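PDB 5CYV: transcriptional regulator from Rhodococcus jostii, which binds p-coumaroyl-CoA and, as a dimeric MarR-family transcriptional regulator linked to p-hydroxycinnamate metabolism, probably binds DNA. Local coordinates for residues V44-Q49 with K94-T99. Numbering follows the deposited sequence.
Sequences VLACEQ and KLIAAT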
loop_
_atom_site.group_PDB
_atom_site.type_symbol
_atom_site.label_atom_id
_atom_site.label_comp_id
_atom_site.label_asym_id
_atom_site.label_seq_id
_atom_site.Cartn_x
_atom_site.Cartn_y
_atom_site.Cartn_z
ATOM N N VAL B 44 -1.118 13.392 12.524
ATOM C CA VAL B 44 -0.776 12.438 13.560
ATOM C C VAL B 44 0.679 12.631 13.972
ATOM O O VAL B 44 1.024 12.679 15.175
ATOM C CB VAL B 44 -1.007 11.048 13.055
ATOM C CG1 VAL B 44 -0.310 10.013 13.968
ATOM C CG2 VAL B 44 -2.512 10.811 13.011
ATOM N N LEU B 45 1.549 12.805 12.976
ATOM C CA LEU B 45 2.982 12.905 13.307
ATOM C C LEU B 45 3.291 14.207 14.043
ATOM O O LEU B 45 4.147 14.216 14.943
ATOM C CB LEU B 45 3.848 12.774 12.030
ATOM C CG LEU B 45 3.805 11.361 11.441
ATOM C CD1 LEU B 45 4.363 11.376 10.020
ATOM C CD2 LEU B 45 4.580 10.358 12.258
ATOM N N ALA B 46 2.571 15.262 13.746
ATOM C CA ALA B 46 2.747 16.506 14.490
ATOM C C ALA B 46 2.273 16.339 15.929
ATOM O O ALA B 46 2.916 16.838 16.849
ATOM C CB ALA B 46 2.002 17.643 13.808
ATOM N N CYS B 47 1.134 15.654 16.088
ATOM C CA CYS B 47 0.564 15.533 17.449
ATOM C C CYS B 47 1.457 14.691 18.369
ATOM O O CYS B 47 1.382 14.814 19.595
ATOM C CB CYS B 47 -0.845 14.952 17.384
ATOM S SG CYS B 47 -2.062 16.143 16.738
ATOM N N GLU B 48 2.246 13.778 17.780
ATOM C CA GLU B 48 3.087 12.911 18.597
ATOM C C GLU B 48 4.158 13.675 19.376
ATOM O O GLU B 48 4.732 13.108 20.286
ATOM C CB GLU B 48 3.767 11.844 17.748
ATOM C CG GLU B 48 2.758 10.821 17.267
ATOM C CD GLU B 48 3.343 9.801 16.265
ATOM O OE1 GLU B 48 4.567 9.856 15.956
ATOM O OE2 GLU B 48 2.529 8.926 15.823
ATOM N N GLN B 49 4.451 14.926 18.987
ATOM C CA GLN B 49 5.502 15.711 19.599
ATOM C C GLN B 49 4.857 16.849 20.352
ATOM O O GLN B 49 3.904 17.461 19.857
ATOM C CB GLN B 49 6.444 16.277 18.523
ATOM C CG GLN B 49 6.883 15.201 17.497
ATOM C CD GLN B 49 7.695 14.110 18.185
ATOM O OE1 GLN B 49 8.390 14.378 19.182
ATOM N NE2 GLN B 49 7.629 12.896 17.678
ATOM N N LYS B 94 12.656 24.525 12.027
ATOM C CA LYS B 94 11.264 24.824 11.810
ATOM C C LYS B 94 10.434 23.602 12.174
ATOM O O LYS B 94 10.809 22.467 11.798
ATOM C CB LYS B 94 11.022 25.222 10.368
ATOM C CG LYS B 94 11.771 26.553 10.059
ATOM C CD LYS B 94 11.624 26.944 8.630
ATOM C CE LYS B 94 12.439 28.198 8.299
ATOM N NZ LYS B 94 12.358 28.432 6.842
ATOM N N LEU B 95 9.367 23.821 12.942
ATOM C CA LEU B 95 8.496 22.720 13.349
ATOM C C LEU B 95 7.080 22.913 12.874
ATOM O O LEU B 95 6.573 24.043 12.733
ATOM C CB LEU B 95 8.512 22.557 14.870
ATOM C CG LEU B 95 9.861 22.224 15.492
ATOM C CD1 LEU B 95 9.656 22.170 16.980
ATOM C CD2 LEU B 95 10.470 20.869 15.000
ATOM N N ILE B 96 6.424 21.796 12.600
ATOM C CA ILE B 96 4.996 21.749 12.326
ATOM C C ILE B 96 4.311 21.346 13.623
ATOM O O ILE B 96 4.521 20.236 14.117
ATOM C CB ILE B 96 4.702 20.701 11.216
ATOM C CG1 ILE B 96 5.474 21.031 9.930
ATOM C CG2 ILE B 96 3.181 20.612 10.961
ATOM C CD1 ILE B 96 5.876 19.763 9.180
ATOM N N ALA B 97 3.617 22.295 14.235
ATOM C CA ALA B 97 3.018 22.052 15.564
ATOM C C ALA B 97 1.517 21.970 15.511
ATOM O O ALA B 97 0.847 22.830 14.951
ATOM C CB ALA B 97 3.431 23.201 16.561
ATOM N N ALA B 98 0.969 20.959 16.169
ATOM C CA ALA B 98 -0.459 20.863 16.232
ATOM C C ALA B 98 -1.080 21.889 17.129
ATOM O O ALA B 98 -0.534 22.260 18.173
ATOM C CB ALA B 98 -0.843 19.461 16.721
ATOM N N THR B 99 -2.256 22.380 16.732
ATOM C CA THR B 99 -3.009 23.275 17.594
ATOM C C THR B 99 -3.943 22.507 18.501
ATOM O O THR B 99 -4.091 21.306 18.305
ATOM C CB THR B 99 -3.857 24.249 16.757
ATOM O OG1 THR B 99 -4.791 23.496 15.986
ATOM C CG2 THR B 99 -2.978 25.067 15.753
HETATM O O HOH W 1 2.743 19.459 17.745
#
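Ala46 O accepts a hydrogen bond from a water at 2.8 Å, and the same water accepts one from Ala98 N, also at 2.8 Å. Ala46 O also accepts the backbone N-H of Gln49, three residues on, at 3.3 Å. No direct hydrogen bond joins 44-49 to 94-99; this water bridges the last turn of helix 37-47 and the end of strand 94-98, and it gives the amide of Ala98 a partner.

Beside the water the two backbones come close, with Ala46 CA 5.7 Å from Ala97 CA, an approach consistent with the small methyls of Ala46 and Ala98 at the interface. Ala46 points its methyl at the strand, where CB lies 3.6 Å from Ile96 O and packs more loosely against Ile96 CG2 and Ala98 CB. Ala98 points its own methyl back at the helix. There it meets the thiol: Cys47 SG lies 3.5 Å from Ala98 CB, because the sulfur stands anti to its carbonyl carbon (chi1 -73°), beside the backbone N. The methyl of Ala97 points away from the helix and touches Thr85 on the partner strand. The interface is thus small, buried and largely apolar, burying 159 Å² in all.

Strand 94-98 pairs antiparallel with 82-87 in the two-stranded wing of the winged helix-turn-helix fold, consistent with the MarR family, and Ile96 also bonds by its backbone to Val53. Thr99 then caps the start of helix 100-121 through Gly102 N, and Arg103 of that helix bonds to Cys47 O and Gln49 O. The end of helix 37-47 thus meets both the wing strand and the first turns of helix 100-121.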